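Local coordinates for protein malic enzyme (PDB 3NV9) that probably catalyses the oxidative decarboxylation of malate to pyruvate with a nicotinamide cofactor, as malic enzymes generally do, at residues 93-98 / 164-169; 112-117 / 132-137; 157-162 / 184-189. All blocks are in the same frame, centred on the assembly; numbering follows the deposited sequence.

Interaction 1 (93-98 / 164-169); sequences VGVVSD and AINLED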
ATOM      1  N   VAL A  93       0.194  -0.142  -8.087  1.00 20.38           N
ATOM      2  CA  VAL A  93      -1.097  -0.683  -8.433  1.00 19.85           C
ATOM      3  C   VAL A  93      -1.898  -0.966  -7.173  1.00 20.51           C
ATOM      4  O   VAL A  93      -1.330  -1.515  -6.223  1.00 20.98           O
ATOM      5  CB  VAL A  93      -0.982  -1.922  -9.311  1.00 20.22           C
ATOM      6  CG1 VAL A  93      -2.344  -2.603  -9.461  1.00 15.54           C
ATOM      7  CG2 VAL A  93      -0.408  -1.498 -10.739  1.00 20.01           C
ATOM      8  N   GLY A  94      -3.174  -0.528  -7.134  1.00 19.07           N
ATOM      9  CA  GLY A  94      -4.072  -0.869  -6.016  1.00 19.42           C
ATOM     10  C   GLY A  94      -4.971  -2.041  -6.357  1.00 19.07           C
ATOM     11  O   GLY A  94      -5.613  -2.025  -7.380  1.00 19.24           O
ATOM     12  N   VAL A  95      -4.963  -3.078  -5.540  1.00 18.18           N
ATOM     13  CA  VAL A  95      -5.772  -4.259  -5.808  1.00 18.53           C
ATOM     14  C   VAL A  95      -7.001  -4.007  -4.956  1.00 19.54           C
ATOM     15  O   VAL A  95      -6.966  -4.240  -3.746  1.00 20.63           O
ATOM     16  CB  VAL A  95      -5.030  -5.589  -5.357  1.00 18.65           C
ATOM     17  CG1 VAL A  95      -5.764  -6.880  -5.755  1.00 13.55           C
ATOM     18  CG2 VAL A  95      -3.616  -5.665  -6.007  1.00 20.68           C
ATOM     19  N   VAL A  96      -8.042  -3.476  -5.579  1.00 19.50           N
ATOM     20  CA  VAL A  96      -9.235  -2.965  -4.909  1.00 20.80           C
ATOM     21  C   VAL A  96     -10.325  -4.025  -4.984  1.00 20.62           C
ATOM     22  O   VAL A  96     -10.640  -4.542  -6.051  1.00 20.68           O
ATOM     23  CB  VAL A  96      -9.705  -1.582  -5.527  1.00 20.86           C
ATOM     24  CG1 VAL A  96     -11.029  -1.066  -4.878  1.00 20.14           C
ATOM     25  CG2 VAL A  96      -8.622  -0.559  -5.336  1.00 20.17           C
ATOM     26  N   SER A  97     -10.821  -4.411  -3.818  1.00 20.89           N
ATOM     27  CA  SER A  97     -11.917  -5.380  -3.733  1.00 20.78           C
ATOM     28  C   SER A  97     -12.830  -5.023  -2.574  1.00 20.77           C
ATOM     29  O   SER A  97     -12.364  -4.438  -1.603  1.00 21.33           O
ATOM     30  CB  SER A  97     -11.397  -6.762  -3.496  1.00 20.32           C
ATOM     31  OG  SER A  97     -12.475  -7.699  -3.555  1.00 22.37           O
ATOM     32  N   ASP A  98     -14.114  -5.351  -2.688  1.00 20.39           N
ATOM     33  CA  ASP A  98     -15.021  -5.219  -1.569  1.00 21.98           C
ATOM     34  C   ASP A  98     -15.303  -6.560  -0.917  1.00 23.20           C
ATOM     35  O   ASP A  98     -16.139  -6.671  -0.009  1.00 23.02           O
ATOM     36  CB  ASP A  98     -16.296  -4.411  -1.956  1.00 22.47           C
ATOM     37  CG  ASP A  98     -17.251  -5.148  -2.919  1.00 23.90           C
ATOM     38  OD1 ASP A  98     -18.330  -4.542  -3.166  1.00 26.17           O
ATOM     39  OD2 ASP A  98     -17.002  -6.283  -3.394  1.00 22.26           O
ATOM     40  N   ALA A 164      -2.220   2.632 -11.506  1.00 22.66           N
ATOM     41  CA  ALA A 164      -3.406   1.976 -12.040  1.00 22.29           C
ATOM     42  C   ALA A 164      -4.266   1.374 -10.943  1.00 23.19           C
ATOM     43  O   ALA A 164      -3.802   1.216  -9.810  1.00 24.43           O
ATOM     44  CB  ALA A 164      -3.021   0.889 -13.019  1.00 23.07           C
ATOM     45  N   ILE A 165      -5.501   0.996 -11.291  1.00 21.19           N
ATOM     46  CA  ILE A 165      -6.321   0.298 -10.355  1.00 21.17           C
ATOM     47  C   ILE A 165      -6.702  -1.061 -10.882  1.00 21.47           C
ATOM     48  O   ILE A 165      -7.159  -1.191 -12.015  1.00 20.77           O
ATOM     49  CB  ILE A 165      -7.681   1.027 -10.021  1.00 21.89           C
ATOM     50  CG1 ILE A 165      -7.449   2.396  -9.402  1.00 18.61           C
ATOM     51  CG2 ILE A 165      -8.588   0.080  -9.191  1.00 19.90           C
ATOM     52  CD1 ILE A 165      -6.681   2.368  -8.156  1.00 19.14           C
ATOM     53  N   ASN A 166      -6.544  -2.066 -10.023  1.00 21.20           N
ATOM     54  CA  ASN A 166      -6.831  -3.426 -10.404  1.00 21.30           C
ATOM     55  C   ASN A 166      -7.987  -3.931  -9.559  1.00 21.46           C
ATOM     56  O   ASN A 166      -7.792  -4.480  -8.462  1.00 22.05           O
ATOM     57  CB  ASN A 166      -5.527  -4.248 -10.262  1.00 21.13           C
ATOM     58  CG  ASN A 166      -5.739  -5.739 -10.424  1.00 21.11           C
ATOM     59  OD1 ASN A 166      -5.873  -6.449  -9.413  1.00 21.56           O
ATOM     60  ND2 ASN A 166      -5.753  -6.235 -11.675  1.00 15.75           N
ATOM     61  N   LEU A 167      -9.201  -3.725 -10.058  1.00 21.69           N
ATOM     62  CA  LEU A 167     -10.419  -4.220  -9.377  1.00 21.76           C
ATOM     63  C   LEU A 167     -10.408  -5.740  -9.354  1.00 21.78           C
ATOM     64  O   LEU A 167     -10.077  -6.376 -10.347  1.00 22.38           O
ATOM     65  CB  LEU A 167     -11.707  -3.720 -10.076  1.00 22.27           C
ATOM     66  CG  LEU A 167     -11.860  -2.193 -10.323  1.00 20.89           C
ATOM     67  CD1 LEU A 167     -12.895  -1.890 -11.394  1.00 18.70           C
ATOM     68  CD2 LEU A 167     -12.217  -1.454  -9.003  1.00 21.31           C
ATOM     69  N   GLU A 168     -10.778  -6.322  -8.224  1.00 21.90           N
ATOM     70  CA  GLU A 168     -10.925  -7.764  -8.119  1.00 22.65           C
ATOM     71  C   GLU A 168     -12.209  -8.137  -7.338  1.00 23.53           C
ATOM     72  O   GLU A 168     -12.549  -7.447  -6.363  1.00 21.92           O
ATOM     73  CB  GLU A 168      -9.733  -8.328  -7.316  1.00 23.26           C
ATOM     74  CG  GLU A 168      -8.337  -8.175  -7.937  1.00 23.50           C
ATOM     75  CD  GLU A 168      -8.065  -9.202  -9.018  1.00 25.64           C
ATOM     76  OE1 GLU A 168      -6.956  -9.128  -9.582  1.00 27.99           O
ATOM     77  OE2 GLU A 168      -8.945 -10.086  -9.299  1.00 25.89           O
ATOM     78  N   ASP A 169     -12.827  -9.265  -7.718  1.00 23.51           N
ATOM     79  CA  ASP A 169     -13.692 -10.043  -6.820  1.00 24.80           C
ATOM     80  C   ASP A 169     -14.848  -9.172  -6.249  1.00 24.72           C
ATOM     81  O   ASP A 169     -15.108  -9.118  -5.034  1.00 24.47           O
ATOM     82  CB  ASP A 169     -12.841 -10.683  -5.712  1.00 25.16           C
ATOM     83  CG  ASP A 169     -11.906 -11.788  -6.223  1.00 27.48           C
ATOM     84  OD1 ASP A 169     -11.788 -11.977  -7.444  1.00 30.39           O
ATOM     85  OD2 ASP A 169     -11.257 -12.486  -5.397  1.00 32.08           O
TER

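Interaction 2 (112-117 / 132-137); sequences GGLGVM and AVPICI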
ATOM      1  N   GLY A 112     -12.005 -10.160   4.570  1.00 20.39           N
ATOM      2  CA  GLY A 112     -11.873 -11.556   4.089  1.00 18.45           C
ATOM      3  C   GLY A 112     -11.162 -11.735   2.754  1.00 18.91           C
ATOM      4  O   GLY A 112     -10.601 -12.831   2.457  1.00 18.64           O
ATOM      5  N   GLY A 113     -11.169 -10.689   1.933  1.00 17.83           N
ATOM      6  CA  GLY A 113     -10.476 -10.710   0.642  1.00 18.17           C
ATOM      7  C   GLY A 113      -8.941 -10.520   0.727  1.00 19.72           C
ATOM      8  O   GLY A 113      -8.258 -10.696  -0.269  1.00 20.76           O
ATOM      9  N   LEU A 114      -8.400 -10.213   1.907  1.00 18.30           N
ATOM     10  CA  LEU A 114      -6.970  -9.896   2.071  1.00 18.43           C
ATOM     11  C   LEU A 114      -6.000 -11.015   1.612  1.00 18.81           C
ATOM     12  O   LEU A 114      -4.957 -10.700   1.078  1.00 19.10           O
ATOM     13  CB  LEU A 114      -6.665  -9.548   3.529  1.00 15.26           C
ATOM     14  CG  LEU A 114      -7.028  -8.121   3.902  1.00 17.53           C
ATOM     15  CD1 LEU A 114      -7.219  -8.025   5.407  1.00 16.00           C
ATOM     16  CD2 LEU A 114      -5.981  -7.072   3.411  1.00 16.18           C
ATOM     17  N   GLY A 115      -6.335 -12.289   1.861  1.00 20.02           N
ATOM     18  CA  GLY A 115      -5.505 -13.422   1.468  1.00 19.53           C
ATOM     19  C   GLY A 115      -5.331 -13.399  -0.016  1.00 20.54           C
ATOM     20  O   GLY A 115      -4.201 -13.453  -0.529  1.00 22.05           O
ATOM     21  N   VAL A 116      -6.435 -13.277  -0.741  1.00 20.96           N
ATOM     22  CA  VAL A 116      -6.398 -13.321  -2.215  1.00 19.58           C
ATOM     23  C   VAL A 116      -5.762 -12.045  -2.790  1.00 20.12           C
ATOM     24  O   VAL A 116      -4.963 -12.117  -3.735  1.00 20.71           O
ATOM     25  CB  VAL A 116      -7.815 -13.537  -2.777  1.00 20.27           C
ATOM     26  CG1 VAL A 116      -7.889 -13.263  -4.310  1.00 18.55           C
ATOM     27  CG2 VAL A 116      -8.300 -14.969  -2.445  1.00 19.24           C
ATOM     28  N   MET A 117      -6.079 -10.874  -2.226  1.00 19.03           N
ATOM     29  CA  MET A 117      -5.544  -9.613  -2.800  1.00 19.69           C
ATOM     30  C   MET A 117      -4.068  -9.448  -2.484  1.00 18.35           C
ATOM     31  O   MET A 117      -3.332  -8.860  -3.264  1.00 17.93           O
ATOM     32  CB  MET A 117      -6.333  -8.358  -2.342  1.00 19.85           C
ATOM     33  CG  MET A 117      -7.852  -8.470  -2.472  1.00 22.60           C
ATOM     34  SD  MET A 117      -8.342  -8.957  -4.131  1.00 23.91           S
ATOM     35  CE  MET A 117      -9.675 -10.095  -3.768  1.00 14.22           C
ATOM     36  N   ALA A 132       2.496  -3.308  -5.704  1.00 20.95           N
ATOM     37  CA  ALA A 132       1.037  -3.373  -5.581  1.00 20.10           C
ATOM     38  C   ALA A 132       0.683  -3.725  -4.137  1.00 21.60           C
ATOM     39  O   ALA A 132       1.460  -4.397  -3.457  1.00 21.39           O
ATOM     40  CB  ALA A 132       0.498  -4.349  -6.508  1.00 19.03           C
ATOM     41  N   VAL A 133      -0.437  -3.196  -3.640  1.00 21.14           N
ATOM     42  CA  VAL A 133      -0.870  -3.558  -2.335  1.00 21.68           C
ATOM     43  C   VAL A 133      -2.372  -3.915  -2.312  1.00 21.35           C
ATOM     44  O   VAL A 133      -3.153  -3.399  -3.080  1.00 20.64           O
ATOM     45  CB  VAL A 133      -0.532  -2.506  -1.260  1.00 23.00           C
ATOM     46  CG1 VAL A 133       0.963  -2.504  -0.962  1.00 22.42           C
ATOM     47  CG2 VAL A 133      -1.083  -1.161  -1.590  1.00 21.23           C
ATOM     48  N   PRO A 134      -2.757  -4.840  -1.432  1.00 21.16           N
ATOM     49  CA  PRO A 134      -4.201  -5.085  -1.313  1.00 20.89           C
ATOM     50  C   PRO A 134      -4.930  -3.809  -0.799  1.00 21.96           C
ATOM     51  O   PRO A 134      -4.394  -3.083   0.085  1.00 21.43           O
ATOM     52  CB  PRO A 134      -4.276  -6.247  -0.316  1.00 21.38           C
ATOM     53  CG  PRO A 134      -2.914  -6.284   0.386  1.00 21.23           C
ATOM     54  CD  PRO A 134      -1.951  -5.457  -0.363  1.00 19.64           C
ATOM     55  N   ILE A 135      -6.106  -3.492  -1.375  1.00 21.71           N
ATOM     56  CA  ILE A 135      -6.981  -2.443  -0.811  1.00 20.00           C
ATOM     57  C   ILE A 135      -8.348  -3.031  -0.640  1.00 20.04           C
ATOM     58  O   ILE A 135      -9.149  -2.956  -1.537  1.00 20.13           O
ATOM     59  CB  ILE A 135      -7.083  -1.226  -1.732  1.00 20.80           C
ATOM     60  CG1 ILE A 135      -5.694  -0.651  -2.028  1.00 19.99           C
ATOM     61  CG2 ILE A 135      -8.004  -0.103  -1.145  1.00 16.64           C
ATOM     62  CD1 ILE A 135      -5.099   0.180  -0.894  1.00 14.22           C
ATOM     63  N   CYS A 136      -8.582  -3.682   0.494  1.00 21.38           N
ATOM     64  CA  CYS A 136      -9.892  -4.335   0.812  1.00 21.28           C
ATOM     65  C   CYS A 136     -10.809  -3.364   1.581  1.00 21.42           C
ATOM     66  O   CYS A 136     -10.446  -2.849   2.620  1.00 21.54           O
ATOM     67  CB  CYS A 136      -9.667  -5.620   1.618  1.00 20.91           C
ATOM     68  SG  CYS A 136      -9.053  -6.909   0.579  1.00 23.71           S
ATOM     69  N   ILE A 137     -11.978  -3.081   1.030  1.00 22.54           N
ATOM     70  CA  ILE A 137     -12.835  -2.031   1.568  1.00 22.67           C
ATOM     71  C   ILE A 137     -14.182  -2.579   1.901  1.00 22.32           C
ATOM     72  O   ILE A 137     -14.593  -3.622   1.379  1.00 21.57           O
ATOM     73  CB  ILE A 137     -13.050  -0.900   0.568  1.00 22.90           C
ATOM     74  CG1 ILE A 137     -13.950  -1.376  -0.622  1.00 24.43           C
ATOM     75  CG2 ILE A 137     -11.681  -0.294   0.143  1.00 23.57           C
ATOM     76  CD1 ILE A 137     -14.230  -0.285  -1.723  1.00 23.96           C
TER

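Interaction 3 (157-162 / 184-189); sequences RIQHTF and ESCDIP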
ATOM      1  N   ARG A 157     -11.398   8.920  -5.087  1.00 26.77           N
ATOM      2  CA  ARG A 157     -10.622   9.638  -4.082  1.00 26.03           C
ATOM      3  C   ARG A 157      -9.174   9.132  -3.975  1.00 26.11           C
ATOM      4  O   ARG A 157      -8.247   9.937  -3.764  1.00 25.76           O
ATOM      5  CB  ARG A 157     -11.323   9.577  -2.738  1.00 26.45           C
ATOM      6  CG  ARG A 157     -12.654  10.364  -2.689  1.00 26.96           C
ATOM      7  CD  ARG A 157     -13.148  10.567  -1.249  1.00 30.55           C
ATOM      8  NE  ARG A 157     -14.532  11.062  -1.248  1.00 32.44           N
ATOM      9  CZ  ARG A 157     -14.901  12.328  -1.510  1.00 33.48           C
ATOM     10  NH1 ARG A 157     -13.979  13.260  -1.765  1.00 30.64           N
ATOM     11  NH2 ARG A 157     -16.194  12.660  -1.532  1.00 28.72           N
ATOM     12  N   ILE A 158      -8.983   7.816  -4.170  1.00 24.79           N
ATOM     13  CA  ILE A 158      -7.693   7.164  -3.910  1.00 23.32           C
ATOM     14  C   ILE A 158      -6.802   7.105  -5.136  1.00 23.19           C
ATOM     15  O   ILE A 158      -5.607   6.927  -5.011  1.00 22.55           O
ATOM     16  CB  ILE A 158      -7.856   5.743  -3.340  1.00 22.84           C
ATOM     17  CG1 ILE A 158      -6.672   5.367  -2.429  1.00 19.60           C
ATOM     18  CG2 ILE A 158      -8.109   4.709  -4.472  1.00 20.37           C
ATOM     19  CD1 ILE A 158      -6.901   3.947  -1.727  1.00 20.17           C
ATOM     20  N   GLN A 159      -7.402   7.316  -6.306  1.00 24.65           N
ATOM     21  CA  GLN A 159      -6.724   7.220  -7.580  1.00 25.70           C
ATOM     22  C   GLN A 159      -5.431   8.006  -7.622  1.00 25.99           C
ATOM     23  O   GLN A 159      -4.542   7.698  -8.424  1.00 26.64           O
ATOM     24  CB  GLN A 159      -7.620   7.755  -8.688  1.00 27.25           C
ATOM     25  CG  GLN A 159      -7.562   9.251  -8.832  1.00 27.27           C
ATOM     26  CD  GLN A 159      -8.468   9.720  -9.945  1.00 30.55           C
ATOM     27  OE1 GLN A 159      -8.107   9.669 -11.097  1.00 28.20           O
ATOM     28  NE2 GLN A 159      -9.663  10.163  -9.596  1.00 29.29           N
ATOM     29  N   HIS A 160      -5.346   9.037  -6.779  1.00 25.65           N
ATOM     30  CA  HIS A 160      -4.209   9.946  -6.753  1.00 25.58           C
ATOM     31  C   HIS A 160      -2.935   9.335  -6.197  1.00 25.11           C
ATOM     32  O   HIS A 160      -1.843   9.893  -6.376  1.00 24.02           O
ATOM     33  CB  HIS A 160      -4.583  11.229  -6.020  1.00 24.87           C
ATOM     34  CG  HIS A 160      -5.690  11.948  -6.700  1.00 26.69           C
ATOM     35  ND1 HIS A 160      -7.021  11.750  -6.368  1.00 30.41           N
ATOM     36  CD2 HIS A 160      -5.683  12.783  -7.759  1.00 26.58           C
ATOM     37  CE1 HIS A 160      -7.780  12.438  -7.197  1.00 29.01           C
ATOM     38  NE2 HIS A 160      -6.991  13.077  -8.045  1.00 28.79           N
ATOM     39  N   THR A 161      -3.105   8.180  -5.549  1.00 25.05           N
ATOM     40  CA  THR A 161      -2.017   7.413  -4.991  1.00 24.59           C
ATOM     41  C   THR A 161      -1.388   6.485  -6.049  1.00 23.91           C
ATOM     42  O   THR A 161      -0.234   6.066  -5.906  1.00 22.58           O
ATOM     43  CB  THR A 161      -2.586   6.581  -3.784  1.00 25.99           C
ATOM     44  OG1 THR A 161      -2.978   7.501  -2.758  1.00 27.65           O
ATOM     45  CG2 THR A 161      -1.570   5.592  -3.191  1.00 22.72           C
ATOM     46  N   PHE A 162      -2.161   6.142  -7.085  1.00 22.70           N
ATOM     47  CA  PHE A 162      -1.841   4.963  -7.910  1.00 21.84           C
ATOM     48  C   PHE A 162      -1.616   5.271  -9.385  1.00 21.64           C
ATOM     49  O   PHE A 162      -2.088   6.300  -9.902  1.00 20.29           O
ATOM     50  CB  PHE A 162      -2.922   3.863  -7.781  1.00 21.06           C
ATOM     51  CG  PHE A 162      -2.984   3.235  -6.429  1.00 21.72           C
ATOM     52  CD1 PHE A 162      -2.063   2.250  -6.052  1.00 23.06           C
ATOM     53  CD2 PHE A 162      -3.943   3.624  -5.518  1.00 21.62           C
ATOM     54  CE1 PHE A 162      -2.124   1.691  -4.802  1.00 24.24           C
ATOM     55  CE2 PHE A 162      -4.012   3.067  -4.255  1.00 25.26           C
ATOM     56  CZ  PHE A 162      -3.090   2.099  -3.888  1.00 25.77           C
ATOM     57  N   GLU A 184     -13.767   5.693 -17.156  1.00 33.19           N
ATOM     58  CA  GLU A 184     -13.942   6.938 -17.902  1.00 33.99           C
ATOM     59  C   GLU A 184     -13.588   8.108 -17.052  1.00 34.52           C
ATOM     60  O   GLU A 184     -12.982   9.083 -17.555  1.00 35.41           O
ATOM     61  CB  GLU A 184     -15.356   7.046 -18.493  1.00 34.06           C
ATOM     62  CG  GLU A 184     -15.630   5.929 -19.531  1.00 36.47           C
ATOM     63  CD  GLU A 184     -14.642   5.943 -20.747  1.00 41.53           C
ATOM     64  OE1 GLU A 184     -14.020   7.011 -21.045  1.00 40.80           O
ATOM     65  OE2 GLU A 184     -14.500   4.872 -21.403  1.00 44.79           O
ATOM     66  N   SER A 185     -13.876   8.016 -15.754  1.00 34.88           N
ATOM     67  CA  SER A 185     -13.604   9.167 -14.896  1.00 35.26           C
ATOM     68  C   SER A 185     -12.206   9.321 -14.329  1.00 35.91           C
ATOM     69  O   SER A 185     -11.838  10.447 -13.974  1.00 36.08           O
ATOM     70  CB  SER A 185     -14.638   9.311 -13.761  1.00 36.20           C
ATOM     71  OG  SER A 185     -14.854   8.107 -13.073  1.00 37.44           O
ATOM     72  N   CYS A 186     -11.451   8.224 -14.157  1.00 35.03           N
ATOM     73  CA  CYS A 186     -10.173   8.337 -13.455  1.00 33.53           C
ATOM     74  C   CYS A 186      -9.096   8.704 -14.452  1.00 32.75           C
ATOM     75  O   CYS A 186      -9.238   8.428 -15.615  1.00 32.11           O
ATOM     76  CB  CYS A 186      -9.852   7.042 -12.693  1.00 33.60           C
ATOM     77  SG  CYS A 186     -11.046   6.703 -11.330  1.00 32.96           S
ATOM     78  N   ASP A 187      -8.043   9.353 -13.985  1.00 32.25           N
ATOM     79  CA  ASP A 187      -6.943   9.836 -14.812  1.00 32.51           C
ATOM     80  C   ASP A 187      -5.792   8.797 -14.948  1.00 31.27           C
ATOM     81  O   ASP A 187      -4.765   9.056 -15.589  1.00 32.26           O
ATOM     82  CB  ASP A 187      -6.448  11.198 -14.291  1.00 32.66           C
ATOM     83  CG  ASP A 187      -7.410  12.392 -14.688  1.00 39.47           C
ATOM     84  OD1 ASP A 187      -8.198  12.300 -15.688  1.00 41.97           O
ATOM     85  OD2 ASP A 187      -7.385  13.442 -13.991  1.00 43.07           O
ATOM     86  N   ILE A 188      -6.010   7.641 -14.328  1.00 29.50           N
ATOM     87  CA  ILE A 188      -5.239   6.407 -14.465  1.00 27.83           C
ATOM     88  C   ILE A 188      -6.148   5.294 -15.037  1.00 26.43           C
ATOM     89  O   ILE A 188      -7.369   5.396 -14.996  1.00 25.54           O
ATOM     90  CB  ILE A 188      -4.601   5.921 -13.132  1.00 27.44           C
ATOM     91  CG1 ILE A 188      -5.682   5.642 -12.078  1.00 29.17           C
ATOM     92  CG2 ILE A 188      -3.582   6.931 -12.653  1.00 28.03           C
ATOM     93  CD1 ILE A 188      -5.163   5.166 -10.714  1.00 29.63           C
ATOM     94  N   PRO A 189      -5.545   4.258 -15.633  1.00 25.13           N
ATOM     95  CA  PRO A 189      -6.282   3.090 -16.081  1.00 25.04           C
ATOM     96  C   PRO A 189      -6.921   2.277 -14.942  1.00 24.50           C
ATOM     97  O   PRO A 189      -6.243   1.944 -13.951  1.00 22.75           O
ATOM     98  CB  PRO A 189      -5.194   2.222 -16.762  1.00 24.76           C
ATOM     99  CG  PRO A 189      -3.949   2.629 -16.114  1.00 24.58           C
ATOM    100  CD  PRO A 189      -4.112   4.138 -15.930  1.00 24.94           C
TER

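Interaction 1 (93-98 / 164-169)
V96 and I165 meet methyl to methyl on one face of the central parallel sheet of the malic enzyme N-terminal domain, where strand 92-97 runs beside strand 164-167. The two strands, far apart in sequence, are neighbours in the order 131-136, 92-97, 164-167, 190-192, and their axes diverge by 30°. V96 CG2 and I165 CG2 are 3.9 Å apart, and the two branched side chains slant across each other. V96 has CG1 anti to the backbone N (chi1 177°), which leaves CG2 beside that N, on the I165 side. From further along the same face, L167 brings CD2 near V96 CB, while V155 of helix 148-158 covers both V96 and I165.

The other face carries V93, V95, A164 and N166. V93 CG1 rests on N166 CB at 3.7 Å, the two side chains meeting at a slant. V95 runs alongside N166 and points the same way, yet its CG1 comes closest to the bent chain of E168, at CG, 3.6 Å away. Helix 114-128 packs on N166 and E168, and L371 of helix 363-372 reaches V93 and A164.

Four backbone bonds stitch the strands. The two donated by the 164-169 segment, N166 N to G94 O and E168 N to V96 O, are both 2.8 Å long, whereas G94 N to A164 O is stretched to 3.3 Å. V95 CA adds a CH...O contact to N166 O.

At the end of strand 92-97 a side chain extends the pairing. S97 OG, placed opposite its own N across the CA-CB bond (chi1 -174°), donates to E168 O at 2.8 Å from above the carbonyl plane, and is itself bonded to the amide of S99.

Interaction 2 (112-117 / 132-137)
M117 lays its CB on P134 CB at 3.6 Å, so the base of a helical side chain covers the flank of the proline ring. This is packing inside a beta-alpha-beta unit: strand 92-97 leads through helix 114-128 to strand 131-136, and the first turn of the helix settles on P134 and C136, which the returning strand turns toward it. The M117 chain bends at once (chi2 -53°), bringing CG within 3.6 Å of C136 SG before the methyl end leads off to other neighbours.

C136, two residues on, is the second residue of the strand to meet the helix. Its sulfur stands beside the backbone N of its own residue and reaches the start of the helical turn, where it touches G113 C and L114 N, each at 3.6 Å. With no side chain on G113, the sulfur lies directly against the peptide. L114 completes the group: its side chain crosses P134 at about a right angle, CD2 lying 4.2 Å from P134 CB, while CG lies 4.1 Å from C136 SG. A bond from M117 N to G113 O ties this turn together at 2.9 Å.

The second subunit completes the surroundings, with its L88 on P134, its H160 on L114, and its T161 hydroxyl bonded to C136 O. Between the side chains the contact is carbon and sulfur, and the thiol lies over the face of the G113-L114 peptide, so helix and strand are held by shape and dispersion, without directional bonds.

Interaction 3 (157-162 / 184-189)
Q159 OE1 receives the backbone N-H of D187 in a bond of 2.9 Å that is nearly straight, 172° at the hydrogen, with the donor almost in line with the amide C=O. The same oxygen rests on C186, 3.4 Å from its CA, while Q159 NE2 is bonded to Q156 O. Q159 holds its CG between the backbone N and the carbonyl carbon (chi1 83°), and from there the chain runs out extended, spanning the gap to the residues that follow helix 174-185. Two connections of the alpha/beta fold thus touch: 157-162 leads from helix 148-158 toward strand 164-167, while segment 184-189 leads from helix 174-185 toward the neighbouring strand 190-192.

Next to this bond, I188 pushes its branches against the other backbone. CG2 lies 3.2 Å from F162 O, and CD1 sits 3.5 Å from Q159 O and 3.9 Å from F162 CB. Those two carbonyl oxygens are not left to the isoleucine, since R89 binds both of them, NE to F162 O and NH2 to Q159 O. The F162 ring turns away from I188 and meets the F92 ring, while R432 NH1 binds D187 O.

With its oxygen and its nitrogen each engaged by a backbone group, the Q159 amide has its rotation fixed, and the single hydrogen bond across the two segments gives a directional link between connections that otherwise meet mainly through I188.

How the interactions relate
Strand 92-97 joins interactions 1 and 2, whose centres are 8 Å apart: V95 O and I135 N, at 2.6 Å, probably form one of the bonds continuing the sheet to strand 131-136. On its other side, 164-169 leads to interaction 3, centred 12 Å away, through a probable bond of 2.9 Å between I165 N and P189 O. Interactions 2 and 3 lie about 18 Å apart between centres but approach through I135 CD1 and F162 CZ at 4.1 Å, and both also touch the second subunit. A glycerol, probably from the crystallisation liquor, is hydrogen-bonded to D169 and lies about 6 Å from the M117 side chain, by interactions 1 and 2.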